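Local coordinates for protein replicative DNA helicase (PDB 4O1R) that is the intein of a replicative DNA helicase, and probably excises itself from its host protein and joins the flanking sequences by a peptide bond, at residues 57-62 and 120-125; 61-66 and 111-116; 68-73 and 134-139; 76-81 and 94-99. All blocks are in the same frame, centred on the assembly; numbering follows the deposited sequence. Where two conformers were deposited one is given.

Overall arrangement
Along the chain from the N terminus, of the segments in these contacts, those on strand 57-64 come first and open contacts 1 and 2, which share Thr61 and Leu62. Segment 68-73 then opens contact 3. Contact 4 closes the first loop, when 94-99 returns to 76-81, and it falls wholly within the loops of the other three. The long strand 106-126 next closes contact 2 at 111-116 and contact 1 at 120-125. Contact 3 closes last, at the turn in 134-139, and so crosses contacts 1 and 2. Contacts 1 and 2 fasten two ends of strand 57-64 to strand 106-126, contact 3 brings the hairpin of strands 132-135 and 138-141 against strand 69-72, and contact 4 joins two sheets.

Contact 1 of 4, residues 57-62 and 120-125; sequences KPLFTL and EEVFDL
The flat carboxylate of Glu120 has Leu59 over one of its faces: the methyl CD1 of Leu59 is 4.0 Å from Glu120 CD, and it also follows the chain back to CB of Glu120 at 3.8 Å. The charged end is used elsewhere, since OE2 makes a salt bridge to Arg71 NH1 of strand 69-72. Lys57 N donates to Glu120 O at 3.0 Å, and Glu120 N returns a 3.2 Å bond to Lys57 O. Together they make one antiparallel hydrogen-bonded pair at the start of strand 57-64. Beyond it the segments part, their axes 81° apart, consistent with the strong curvature of the horseshoe-like Hint (hedgehog/intein) fold. Val122 fills the angle with both methyls. With CG1 beside its backbone N (chi1 -67°), it sets that methyl 3.5 Å from Leu59 CD2, the two side chains lying alongside and pointing opposite ways. Its other methyl, CG2, lies 3.8 Å from Lys57 CB, while the lysine chain passes at about a right angle and carries its amine away from segment 120-125.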
loop_
_atom_site.group_PDB
_atom_site.type_symbol
_atom_site.label_atom_id
_atom_site.label_comp_id
_atom_site.label_asym_id
_atom_site.label_seq_id
_atom_site.Cartn_x
_atom_site.Cartn_y
_atom_site.Cartn_z
ATOM N N LYS A 57 4.307 14.988 5.774
ATOM C CA LYS A 57 2.954 15.202 5.267
ATOM C C LYS A 57 1.927 14.678 6.262
ATOM O O LYS A 57 2.248 13.845 7.114
ATOM C CB LYS A 57 2.780 14.495 3.909
ATOM C CG LYS A 57 3.608 15.208 2.839
ATOM C CD LYS A 57 3.456 14.601 1.472
ATOM C CE LYS A 57 4.643 14.954 0.596
ATOM N NZ LYS A 57 4.712 16.403 0.285
ATOM N N PRO A 58 0.670 15.137 6.143
ATOM C CA PRO A 58 -0.414 14.606 6.978
ATOM C C PRO A 58 -0.746 13.157 6.640
ATOM O O PRO A 58 -0.755 12.764 5.469
ATOM C CB PRO A 58 -1.605 15.533 6.653
ATOM C CG PRO A 58 -1.022 16.721 5.944
ATOM C CD PRO A 58 0.191 16.200 5.238
ATOM N N LEU A 59 -0.987 12.373 7.680
ATOM C CA LEU A 59 -1.315 10.959 7.557
ATOM C C LEU A 59 -2.693 10.663 8.100
ATOM O O LEU A 59 -3.125 11.281 9.088
ATOM C CB LEU A 59 -0.301 10.103 8.328
ATOM C CG LEU A 59 1.066 9.939 7.667
ATOM C CD1 LEU A 59 2.046 9.294 8.623
ATOM C CD2 LEU A 59 0.951 9.141 6.366
ATOM N N PHE A 60 -3.333 9.670 7.479
ATOM C CA PHE A 60 -4.601 9.120 7.962
ATOM C C PHE A 60 -4.414 7.638 8.213
ATOM O O PHE A 60 -3.804 6.950 7.399
ATOM C CB PHE A 60 -5.700 9.324 6.914
ATOM C CG PHE A 60 -6.044 10.768 6.687
ATOM C CD1 PHE A 60 -5.238 11.565 5.868
ATOM C CD2 PHE A 60 -7.144 11.342 7.315
ATOM C CE1 PHE A 60 -5.520 12.919 5.676
ATOM C CE2 PHE A 60 -7.434 12.700 7.128
ATOM C CZ PHE A 60 -6.624 13.473 6.308
ATOM N N THR A 61 -4.944 7.158 9.336
ATOM C CA THR A 61 -4.946 5.726 9.650
ATOM C C THR A 61 -6.234 5.112 9.140
ATOM O O THR A 61 -7.337 5.538 9.522
ATOM C CB THR A 61 -4.829 5.501 11.149
ATOM O OG1 THR A 61 -3.659 6.176 11.614
ATOM C CG2 THR A 61 -4.693 4.018 11.476
ATOM N N LEU A 62 -6.089 4.132 8.261
ATOM C CA LEU A 62 -7.220 3.401 7.713
ATOM C C LEU A 62 -7.194 1.994 8.285
ATOM O O LEU A 62 -6.145 1.353 8.269
ATOM C CB LEU A 62 -7.112 3.391 6.191
ATOM C CG LEU A 62 -8.217 2.666 5.415
ATOM C CD1 LEU A 62 -8.388 3.314 4.055
ATOM C CD2 LEU A 62 -7.895 1.182 5.279
ATOM N N GLU A 120 4.003 13.131 9.712
ATOM C CA GLU A 120 5.285 12.441 9.859
ATOM C C GLU A 120 5.986 12.465 8.527
ATOM O O GLU A 120 5.368 12.768 7.507
ATOM C CB GLU A 120 5.087 10.960 10.231
ATOM C CG GLU A 120 4.335 10.701 11.514
ATOM C CD GLU A 120 4.351 9.247 11.928
ATOM O OE1 GLU A 120 4.876 8.386 11.184
ATOM O OE2 GLU A 120 3.828 8.966 13.020
ATOM N N GLU A 121 7.267 12.124 8.517
ATOM C CA GLU A 121 7.938 11.862 7.250
ATOM C C GLU A 121 7.265 10.677 6.542
ATOM O O GLU A 121 6.873 9.693 7.184
ATOM C CB GLU A 121 9.433 11.598 7.450
ATOM C CG GLU A 121 10.182 11.564 6.136
ATOM C CD GLU A 121 11.675 11.432 6.289
ATOM O OE1 GLU A 121 12.154 11.120 7.397
ATOM O OE2 GLU A 121 12.364 11.643 5.273
ATOM N N VAL A 122 7.093 10.792 5.228
ATOM C CA VAL A 122 6.405 9.758 4.460
ATOM C C VAL A 122 7.249 9.329 3.264
ATOM O O VAL A 122 8.134 10.067 2.813
ATOM C CB VAL A 122 4.976 10.193 4.036
ATOM C CG1 VAL A 122 4.083 10.335 5.247
ATOM C CG2 VAL A 122 5.010 11.480 3.246
ATOM N N PHE A 123 6.973 8.120 2.774
ATOM C CA PHE A 123 7.850 7.409 1.847
ATOM C C PHE A 123 7.044 6.712 0.782
ATOM O O PHE A 123 5.879 6.357 0.982
ATOM C CB PHE A 123 8.668 6.357 2.618
ATOM C CG PHE A 123 9.492 6.936 3.726
ATOM C CD1 PHE A 123 8.937 7.155 4.989
ATOM C CD2 PHE A 123 10.821 7.283 3.510
ATOM C CE1 PHE A 123 9.688 7.716 6.019
ATOM C CE2 PHE A 123 11.580 7.833 4.539
ATOM C CZ PHE A 123 11.013 8.044 5.791
ATOM N N ASP A 124 7.691 6.469 -0.345
ATOM C CA ASP A 124 7.033 5.775 -1.441
ATOM C C ASP A 124 8.037 4.921 -2.194
ATOM O O ASP A 124 9.260 5.092 -2.055
ATOM C CB ASP A 124 6.377 6.810 -2.380
ATOM C CG ASP A 124 5.375 6.199 -3.357
ATOM O OD1 ASP A 124 4.828 5.101 -3.090
ATOM O OD2 ASP A 124 5.109 6.846 -4.395
ATOM N N LEU A 125 7.483 3.986 -2.969
ATOM C CA LEU A 125 8.235 3.118 -3.871
ATOM C C LEU A 125 7.735 3.325 -5.271
ATOM O O LEU A 125 6.536 3.474 -5.480
ATOM C CB LEU A 125 8.008 1.648 -3.523
ATOM C CG LEU A 125 8.251 1.173 -2.095
ATOM C CD1 LEU A 125 8.016 -0.329 -1.978
ATOM C CD2 LEU A 125 9.655 1.524 -1.655
#

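Contact 2 of 4, residues 61-66 and 111-116; sequences TLTTRL and IVSITY. Unlike the reference sequence in segment 111-116: Thr115 (reference Glu).
Thr63 is faced by two residues of the other strand, Val112 and Ser113, and this classic beta bulge is where packing is closest. Thr63 O accepts a 2.9 Å bond from Val112 N and a weak one of 3.4 Å from Ser113 N, while Thr63 N gives a straight bond (168°) to Ser113 O. Val112 CG2 leans over the same oxygen, Thr63 O, at 3.5 Å. On one face of the antiparallel pair, Leu62 sits between Ile111 and Ile114. Its CD1 reaches Ile111 CD1 at 4.2 Å, the side chains at about a right angle, and Leu90 and Leu96 cover the group. The face of Thr61, Thr63 and Ser113 is more open and hydrated. Ser113 OG, held between its backbone N and carbonyl carbon (chi1 63°), lies 3.3 Å from Thr63 CB and 2.7 Å from a water. That water also bonds Thr63 OG1 and donates to Thr61 O at 2.8 Å. The edge near Arg65 is looser, where Val112 CG1 rests against Arg65 CA at 3.7 Å and the rest of the arginine side chain leads away. The chemistry implies a division of labour: backbone bonds set the register through the bulge, leucine and isoleucines pack on one face, and hydroxyls joined through one water finish the other.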
loop_
_atom_site.group_PDB
_atom_site.type_symbol
_atom_site.label_atom_id
_atom_site.label_comp_id
_atom_site.label_asym_id
_atom_site.label_seq_id
_atom_site.Cartn_x
_atom_site.Cartn_y
_atom_site.Cartn_z
ATOM N N THR A 61 -4.944 7.158 9.336
ATOM C CA THR A 61 -4.946 5.726 9.650
ATOM C C THR A 61 -6.234 5.112 9.140
ATOM O O THR A 61 -7.337 5.538 9.522
ATOM C CB THR A 61 -4.829 5.501 11.149
ATOM O OG1 THR A 61 -3.659 6.176 11.614
ATOM C CG2 THR A 61 -4.693 4.018 11.476
ATOM N N LEU A 62 -6.089 4.132 8.261
ATOM C CA LEU A 62 -7.220 3.401 7.713
ATOM C C LEU A 62 -7.194 1.994 8.285
ATOM O O LEU A 62 -6.145 1.353 8.269
ATOM C CB LEU A 62 -7.112 3.391 6.191
ATOM C CG LEU A 62 -8.217 2.666 5.415
ATOM C CD1 LEU A 62 -8.388 3.314 4.055
ATOM C CD2 LEU A 62 -7.895 1.182 5.279
ATOM N N THR A 63 -8.334 1.535 8.803
ATOM C CA THR A 63 -8.439 0.197 9.391
ATOM C C THR A 63 -9.552 -0.574 8.710
ATOM O O THR A 63 -10.617 -0.009 8.432
ATOM C CB THR A 63 -8.714 0.292 10.907
ATOM O OG1 THR A 63 -7.724 1.131 11.511
ATOM C CG2 THR A 63 -8.669 -1.077 11.585
ATOM N N THR A 64 -9.315 -1.858 8.450
ATOM C CA THR A 64 -10.325 -2.704 7.821
ATOM C C THR A 64 -10.965 -3.644 8.845
ATOM O O THR A 64 -10.456 -3.824 9.958
ATOM C CB THR A 64 -9.743 -3.532 6.645
ATOM O OG1 THR A 64 -8.928 -4.594 7.167
ATOM C CG2 THR A 64 -8.923 -2.655 5.687
ATOM N N ARG A 65 -12.057 -4.285 8.433
ATOM C CA ARG A 65 -12.826 -5.189 9.292
ATOM C C ARG A 65 -12.006 -6.388 9.783
ATOM O O ARG A 65 -12.185 -6.823 10.922
ATOM C CB ARG A 65 -14.100 -5.631 8.565
ATOM C CG ARG A 65 -15.056 -6.519 9.365
ATOM C CD ARG A 65 -16.385 -6.740 8.603
ATOM N NE ARG A 65 -16.177 -7.289 7.252
ATOM C CZ ARG A 65 -17.054 -7.213 6.244
ATOM N NH1 ARG A 65 -18.232 -6.620 6.397
ATOM N NH2 ARG A 65 -16.740 -7.730 5.062
ATOM N N LEU A 66 -11.110 -6.903 8.942
ATOM C CA LEU A 66 -10.216 -8.011 9.318
ATOM C C LEU A 66 -9.094 -7.560 10.230
ATOM O O LEU A 66 -8.331 -8.391 10.746
ATOM C CB LEU A 66 -9.591 -8.652 8.082
ATOM C CG LEU A 66 -10.477 -9.525 7.200
ATOM C CD1 LEU A 66 -9.606 -10.093 6.149
ATOM C CD2 LEU A 66 -11.130 -10.660 7.949
ATOM N N ILE A 111 -13.817 -1.178 5.004
ATOM C CA ILE A 111 -13.211 -0.137 5.842
ATOM C C ILE A 111 -14.093 0.115 7.056
ATOM O O ILE A 111 -15.303 0.378 6.905
ATOM C CB ILE A 111 -13.064 1.179 5.063
ATOM C CG1 ILE A 111 -12.106 0.995 3.884
ATOM C CG2 ILE A 111 -12.560 2.307 5.990
ATOM C CD1 ILE A 111 -12.182 2.108 2.869
ATOM N N VAL A 112 -13.502 0.024 8.251
ATOM C CA VAL A 112 -14.240 0.325 9.494
ATOM C C VAL A 112 -13.901 1.682 10.105
ATOM O O VAL A 112 -14.691 2.226 10.875
ATOM C CB VAL A 112 -14.130 -0.806 10.563
ATOM C CG1 VAL A 112 -14.720 -2.112 10.033
ATOM C CG2 VAL A 112 -12.701 -1.010 11.003
ATOM N N SER A 113 -12.747 2.240 9.747
ATOM C CA SER A 113 -12.380 3.554 10.257
ATOM C C SER A 113 -11.333 4.229 9.410
ATOM O O SER A 113 -10.450 3.571 8.852
ATOM C CB SER A 113 -11.927 3.469 11.721
ATOM O OG SER A 113 -10.785 2.683 11.841
ATOM N N ILE A 114 -11.462 5.547 9.307
ATOM C CA ILE A 114 -10.406 6.404 8.761
ATOM C C ILE A 114 -10.260 7.570 9.723
ATOM O O ILE A 114 -11.253 8.238 10.045
ATOM C CB ILE A 114 -10.705 6.918 7.332
ATOM C CG1 ILE A 114 -10.937 5.745 6.370
ATOM C CG2 ILE A 114 -9.544 7.770 6.839
ATOM C CD1 ILE A 114 -11.395 6.191 4.989
ATOM N N THR A 115 -9.029 7.823 10.177
ATOM C CA THR A 115 -8.790 8.792 11.241
ATOM C C THR A 115 -7.533 9.583 10.945
ATOM O O THR A 115 -6.472 8.997 10.736
ATOM C CB THR A 115 -8.578 8.048 12.598
ATOM O OG1 THR A 115 -9.700 7.199 12.894
ATOM C CG2 THR A 115 -8.343 9.031 13.745
ATOM N N TYR A 116 -7.625 10.908 10.948
ATOM C CA TYR A 116 -6.422 11.723 10.862
ATOM C C TYR A 116 -5.487 11.367 12.016
ATOM O O TYR A 116 -5.913 11.306 13.169
ATOM C CB TYR A 116 -6.788 13.210 10.877
ATOM C CG TYR A 116 -5.570 14.086 10.905
ATOM C CD1 TYR A 116 -4.657 14.080 9.849
ATOM C CD2 TYR A 116 -5.315 14.910 11.986
ATOM C CE1 TYR A 116 -3.518 14.887 9.875
ATOM C CE2 TYR A 116 -4.184 15.716 12.020
ATOM C CZ TYR A 116 -3.293 15.697 10.964
ATOM O OH TYR A 116 -2.162 16.502 10.997
HETATM O O HOH W 1 -8.355 3.865 11.478
#

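Contact 3 of 4, residues 68-73 and 134-139; sequences RKIRAT and VANNII
Arg68 NH1 is shared by two carbonyls, Asn137 O across the contact and Pro99 O of strand 95-99. The bond to Asn137 O is 2.8 Å long, with an angle of 151° at the hydrogen. It lies in the carbonyl plane on a lone pair, and the oxygen meets the guanidinium at its edge, 10° out of plane. The aliphatic part of the arginine adds packing, for CD passes 3.7 Å from Asn137 CB, the side chains at about a right angle. A leucine in place of Arg68 would probably leave Asn137 O and Pro99 O without their common donor and let the turn drift from strand 95-99. Asn136, the preceding residue of the turn, adds a second bond: its ND2 gives a 2.8 Å bond to Lys69 O, while OD1 accepts from Leu10 N. A water bridges the backbones as well, donating to Asn136 O and accepting from Lys69 N. Beneath these polar links Ile70, with CG1 anti to its backbone N (chi1 -166°), sends CD1 to 4.0 Å from Ala135 CB, while its CG2 meets Ile138 CD1 at 3.8 Å. Asn136 and Asn137 take left-handed backbone conformations, and mutual Ala135 and Ile138 backbone bonds close the loop: this is a type I' beta turn, the tight turn of a beta hairpin with a two-residue loop, here joining strands 132-135 and 138-141 near the C terminus of the intein fold.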
loop_
_atom_site.group_PDB
_atom_site.type_symbol
_atom_site.label_atom_id
_atom_site.label_comp_id
_atom_site.label_asym_id
_atom_site.label_seq_id
_atom_site.Cartn_x
_atom_site.Cartn_y
_atom_site.Cartn_z
ATOM N N ARG A 68 -6.667 -5.135 9.338
ATOM C CA ARG A 68 -5.503 -4.573 8.655
ATOM C C ARG A 68 -5.516 -3.062 8.812
ATOM O O ARG A 68 -6.580 -2.461 8.937
ATOM C CB ARG A 68 -5.487 -5.006 7.202
ATOM C CG ARG A 68 -5.605 -6.523 7.137
ATOM C CD ARG A 68 -4.806 -7.135 6.067
ATOM N NE ARG A 68 -5.123 -8.560 5.988
ATOM C CZ ARG A 68 -4.990 -9.286 4.883
ATOM N NH1 ARG A 68 -4.541 -8.730 3.754
ATOM N NH2 ARG A 68 -5.305 -10.572 4.916
ATOM N N LYS A 69 -4.336 -2.460 8.870
ATOM C CA LYS A 69 -4.226 -1.047 9.215
ATOM C C LYS A 69 -3.048 -0.463 8.465
ATOM O O LYS A 69 -1.999 -1.109 8.351
ATOM C CB LYS A 69 -3.953 -0.908 10.715
ATOM C CG LYS A 69 -4.073 0.497 11.266
ATOM C CD LYS A 69 -3.654 0.539 12.727
ATOM C CE LYS A 69 -4.685 -0.083 13.643
ATOM N NZ LYS A 69 -4.310 0.114 15.069
ATOM N N ILE A 70 -3.210 0.757 7.967
ATOM C CA ILE A 70 -2.126 1.444 7.282
ATOM C C ILE A 70 -2.272 2.933 7.508
ATOM O O ILE A 70 -3.381 3.426 7.720
ATOM C CB ILE A 70 -2.111 1.080 5.773
ATOM C CG1 ILE A 70 -0.797 1.491 5.085
ATOM C CG2 ILE A 70 -3.356 1.642 5.065
ATOM C CD1 ILE A 70 -0.684 0.932 3.665
ATOM N N ARG A 71 -1.147 3.639 7.464
ATOM C CA ARG A 71 -1.141 5.100 7.588
ATOM C C ARG A 71 -0.614 5.689 6.300
ATOM O O ARG A 71 0.528 5.437 5.916
ATOM C CB ARG A 71 -0.319 5.556 8.802
ATOM C CG ARG A 71 -1.003 5.084 10.088
ATOM C CD ARG A 71 -0.208 5.356 11.327
ATOM N NE ARG A 71 -0.180 6.776 11.623
ATOM C CZ ARG A 71 0.926 7.467 11.865
ATOM N NH1 ARG A 71 2.106 6.856 11.852
ATOM N NH2 ARG A 71 0.842 8.764 12.134
ATOM N N ALA A 72 -1.472 6.458 5.622
ATOM C CA ALA A 72 -1.189 6.956 4.287
ATOM C C ALA A 72 -1.624 8.398 4.127
ATOM O O ALA A 72 -2.483 8.891 4.857
ATOM C CB ALA A 72 -1.883 6.080 3.226
ATOM N N THR A 73 -1.031 9.074 3.156
ATOM C CA THR A 73 -1.485 10.429 2.841
ATOM C C THR A 73 -2.890 10.404 2.229
ATOM O O THR A 73 -3.343 9.378 1.712
ATOM C CB THR A 73 -0.513 11.133 1.903
ATOM O OG1 THR A 73 -0.398 10.377 0.692
ATOM C CG2 THR A 73 0.870 11.282 2.535
ATOM N N VAL A 134 2.040 -4.078 -2.327
ATOM C CA VAL A 134 1.413 -4.426 -1.061
ATOM C C VAL A 134 2.194 -3.824 0.103
ATOM O O VAL A 134 3.399 -4.039 0.226
ATOM C CB VAL A 134 1.295 -5.952 -0.893
ATOM C CG1 VAL A 134 0.654 -6.277 0.447
ATOM C CG2 VAL A 134 0.518 -6.566 -2.053
ATOM N N ALA A 135 1.503 -3.067 0.953
ATOM C CA ALA A 135 2.091 -2.490 2.155
ATOM C C ALA A 135 1.152 -2.741 3.320
ATOM O O ALA A 135 -0.061 -2.518 3.203
ATOM C CB ALA A 135 2.339 -1.006 1.971
ATOM N N ASN A 136 1.698 -3.219 4.437
ATOM C CA ASN A 136 0.864 -3.615 5.569
ATOM C C ASN A 136 -0.271 -4.533 5.132
ATOM O O ASN A 136 -1.390 -4.476 5.655
ATOM C CB ASN A 136 0.325 -2.392 6.334
ATOM C CG ASN A 136 1.309 -1.858 7.350
ATOM O OD1 ASN A 136 2.479 -2.256 7.393
ATOM N ND2 ASN A 136 0.834 -0.959 8.195
ATOM N N ASN A 137 0.024 -5.379 4.150
ATOM C CA ASN A 137 -0.943 -6.366 3.660
ATOM C C ASN A 137 -2.200 -5.722 3.062
ATOM O O ASN A 137 -3.276 -6.317 3.089
ATOM C CB ASN A 137 -1.331 -7.373 4.761
ATOM C CG ASN A 137 -0.175 -8.218 5.225
ATOM O OD1 ASN A 137 0.601 -8.726 4.417
ATOM N ND2 ASN A 137 -0.066 -8.394 6.534
ATOM N N ILE A 138 -2.032 -4.528 2.499
ATOM C CA ILE A 138 -3.083 -3.814 1.753
ATOM C C ILE A 138 -2.485 -3.364 0.415
ATOM O O ILE A 138 -1.331 -2.950 0.356
ATOM C CB ILE A 138 -3.615 -2.596 2.553
ATOM C CG1 ILE A 138 -4.215 -3.060 3.884
ATOM C CG2 ILE A 138 -4.663 -1.792 1.738
ATOM C CD1 ILE A 138 -4.579 -1.936 4.849
ATOM N N ILE A 139 -3.267 -3.458 -0.660
ATOM C CA ILE A 139 -2.796 -3.023 -1.986
ATOM C C ILE A 139 -2.896 -1.509 -2.123
ATOM O O ILE A 139 -3.953 -0.935 -1.866
ATOM C CB ILE A 139 -3.571 -3.748 -3.086
ATOM C CG1 ILE A 139 -3.252 -5.242 -3.020
ATOM C CG2 ILE A 139 -3.241 -3.200 -4.477
ATOM C CD1 ILE A 139 -4.301 -6.106 -3.620
HETATM O O HOH W 2 -2.192 -4.411 8.305
#

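Contact 4 of 4, residues 76-81 and 94-99; sequences HKFLTI and EHLALP. Unlike the reference sequence in segment 94-99: Ala97 (reference Cys). With NA (sodium ion), chain D.
Leu96 lies across Phe78 and Thr80 where two sheets of the Hint fold cross, strands 77-80 and 95-99 running at 96° to each other. Strand 77-80 follows His76, which ends the Thr-x-x-His sequence (from Thr73) characteristic of inteins. With CG set beside its backbone N (chi1 -57°), Leu96 turns both methyls toward strand 77-80. CD2 comes to 3.7 Å from Phe78 CB and touches Thr80 CG2, while CD1 lies 4.0 Å from Phe78 CD2, the side chains being oblique to each other. Replacing Leu96 by an alanine removes CG and both methyls and would probably open a gap beside Phe78 and Thr80, leaving the phenyl ring less firmly held. Thr80 is turned so that its two branches do different work (chi1 75°): OG1 bonds Gly83 O and Asn82 N within its own loop, whereas CG2 points to Glu94, 3.6 Å from OE2. That carboxylate is paired with Lys85 in a salt bridge, so the methyl merely packs against it. On the other flank Leu79 CD2 rests on Ala97 CB, an alanine where the reference sequence has cysteine, at 4.0 Å. A single direct hydrogen bond joins the crossing backbones, from Ala97 N to Leu79 O, 2.9 Å long. Two waters extend it, one between Leu79 N and Ala97 O and the other between Ile81 N and His95 O. At the far end a sodium ion is bound by Ile81 O at 2.4 Å and by four waters.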
loop_
_atom_site.group_PDB
_atom_site.type_symbol
_atom_site.label_atom_id
_atom_site.label_comp_id
_atom_site.label_asym_id
_atom_site.label_seq_id
_atom_site.Cartn_x
_atom_site.Cartn_y
_atom_site.Cartn_z
ATOM N N HIS A 76 -3.187 9.154 -1.327
ATOM C CA HIS A 76 -2.769 7.818 -1.714
ATOM C C HIS A 76 -3.962 6.988 -2.142
ATOM O O HIS A 76 -4.979 6.985 -1.461
ATOM C CB HIS A 76 -2.027 7.094 -0.596
ATOM C CG HIS A 76 -0.997 6.151 -1.118
ATOM N ND1 HIS A 76 0.295 6.122 -0.650
ATOM C CD2 HIS A 76 -1.057 5.238 -2.118
ATOM C CE1 HIS A 76 0.989 5.232 -1.341
ATOM N NE2 HIS A 76 0.187 4.669 -2.222
ATOM N N LYS A 77 -3.814 6.270 -3.247
ATOM C CA LYS A 77 -4.935 5.506 -3.812
ATOM C C LYS A 77 -4.939 4.036 -3.383
ATOM O O LYS A 77 -3.890 3.392 -3.231
ATOM C CB LYS A 77 -4.974 5.618 -5.339
ATOM C CG LYS A 77 -5.304 7.040 -5.840
ATOM C CD LYS A 77 -5.539 7.084 -7.345
ATOM C CE LYS A 77 -5.937 8.481 -7.785
ATOM N NZ LYS A 77 -6.339 8.521 -9.210
ATOM N N PHE A 78 -6.159 3.549 -3.171
ATOM C CA PHE A 78 -6.475 2.170 -2.807
ATOM C C PHE A 78 -7.488 1.648 -3.815
ATOM O O PHE A 78 -8.164 2.437 -4.483
ATOM C CB PHE A 78 -7.066 2.132 -1.399
ATOM C CG PHE A 78 -6.086 2.560 -0.345
ATOM C CD1 PHE A 78 -5.862 3.910 -0.089
ATOM C CD2 PHE A 78 -5.353 1.619 0.370
ATOM C CE1 PHE A 78 -4.936 4.308 0.865
ATOM C CE2 PHE A 78 -4.430 2.020 1.333
ATOM C CZ PHE A 78 -4.222 3.365 1.572
ATOM N N LEU A 79 -7.590 0.327 -3.950
ATOM C CA LEU A 79 -8.440 -0.226 -5.003
ATOM C C LEU A 79 -9.813 -0.624 -4.475
ATOM O O LEU A 79 -9.923 -1.448 -3.560
ATOM C CB LEU A 79 -7.761 -1.440 -5.649
ATOM C CG LEU A 79 -8.549 -2.085 -6.799
ATOM C CD1 LEU A 79 -8.815 -1.104 -7.928
ATOM C CD2 LEU A 79 -7.812 -3.301 -7.319
ATOM N N THR A 80 -10.854 -0.029 -5.047
ATOM C CA THR A 80 -12.227 -0.436 -4.745
ATOM C C THR A 80 -12.795 -1.215 -5.940
ATOM O O THR A 80 -12.171 -1.269 -7.003
ATOM C CB THR A 80 -13.153 0.775 -4.491
ATOM O OG1 THR A 80 -13.480 1.416 -5.742
ATOM C CG2 THR A 80 -12.517 1.764 -3.516
ATOM N N ILE A 81 -13.992 -1.782 -5.777
ATOM C CA ILE A 81 -14.642 -2.533 -6.855
ATOM C C ILE A 81 -15.025 -1.611 -8.016
ATOM O O ILE A 81 -15.326 -2.085 -9.117
ATOM C CB ILE A 81 -15.890 -3.292 -6.304
ATOM C CG1 ILE A 81 -16.321 -4.443 -7.223
ATOM C CG2 ILE A 81 -17.057 -2.343 -6.043
ATOM C CD1 ILE A 81 -15.337 -5.544 -7.278
ATOM N N GLU A 94 -16.938 1.255 2.756
ATOM C CA GLU A 94 -16.434 0.982 1.413
ATOM C C GLU A 94 -15.408 -0.156 1.480
ATOM O O GLU A 94 -14.684 -0.288 2.465
ATOM C CB GLU A 94 -15.839 2.252 0.813
ATOM C CG GLU A 94 -15.592 2.167 -0.677
ATOM C CD GLU A 94 -15.621 3.518 -1.339
ATOM O OE1 GLU A 94 -15.769 4.550 -0.646
ATOM O OE2 GLU A 94 -15.538 3.547 -2.579
ATOM N N HIS A 95 -15.345 -0.982 0.435
ATOM C CA HIS A 95 -14.441 -2.130 0.440
ATOM C C HIS A 95 -13.183 -1.878 -0.387
ATOM O O HIS A 95 -13.232 -1.191 -1.414
ATOM C CB HIS A 95 -15.170 -3.362 -0.100
ATOM C CG HIS A 95 -16.233 -3.903 0.811
ATOM N ND1 HIS A 95 -17.377 -3.209 1.151
ATOM C CD2 HIS A 95 -16.335 -5.112 1.413
ATOM C CE1 HIS A 95 -18.128 -3.963 1.943
ATOM N NE2 HIS A 95 -17.518 -5.120 2.110
ATOM N N LEU A 96 -12.071 -2.458 0.067
ATOM C CA LEU A 96 -10.770 -2.342 -0.600
ATOM C C LEU A 96 -10.203 -3.718 -0.894
ATOM O O LEU A 96 -10.458 -4.679 -0.154
ATOM C CB LEU A 96 -9.758 -1.620 0.290
ATOM C CG LEU A 96 -10.093 -0.233 0.791
ATOM C CD1 LEU A 96 -8.905 0.245 1.608
ATOM C CD2 LEU A 96 -10.356 0.668 -0.402
ATOM N N ALA A 97 -9.405 -3.796 -1.961
ATOM C CA ALA A 97 -8.729 -5.036 -2.319
ATOM C C ALA A 97 -7.527 -5.281 -1.433
ATOM O O ALA A 97 -6.652 -4.411 -1.286
ATOM C CB ALA A 97 -8.279 -4.987 -3.767
ATOM N N LEU A 98 -7.490 -6.476 -0.855
ATOM C CA LEU A 98 -6.398 -6.892 0.020
ATOM C C LEU A 98 -5.992 -8.301 -0.364
ATOM O O LEU A 98 -6.842 -9.082 -0.772
ATOM C CB LEU A 98 -6.876 -6.883 1.487
ATOM C CG LEU A 98 -6.780 -5.622 2.359
ATOM C CD1 LEU A 98 -7.574 -4.461 1.814
ATOM C CD2 LEU A 98 -7.273 -5.918 3.751
ATOM N N PRO A 99 -4.697 -8.648 -0.218
ATOM C CA PRO A 99 -4.304 -10.041 -0.445
ATOM C C PRO A 99 -4.889 -10.982 0.591
ATOM O O PRO A 99 -5.019 -10.626 1.771
ATOM C CB PRO A 99 -2.776 -10.021 -0.298
ATOM C CG PRO A 99 -2.368 -8.653 -0.224
ATOM C CD PRO A 99 -3.547 -7.783 0.086
HETATM NA NA NA D . -15.896 -2.979 -11.211
HETATM O O HOH W 3 -6.570 -1.585 -1.939
HETATM O O HOH W 4 -15.127 -1.843 -3.232
HETATM O O HOH W 5 -17.075 -5.120 -10.862
HETATM O O HOH W 6 -13.963 -4.367 -10.752
HETATM O O HOH W 7 -17.899 -2.116 -10.767
HETATM O O HOH W 8 -15.416 -1.254 -12.371
#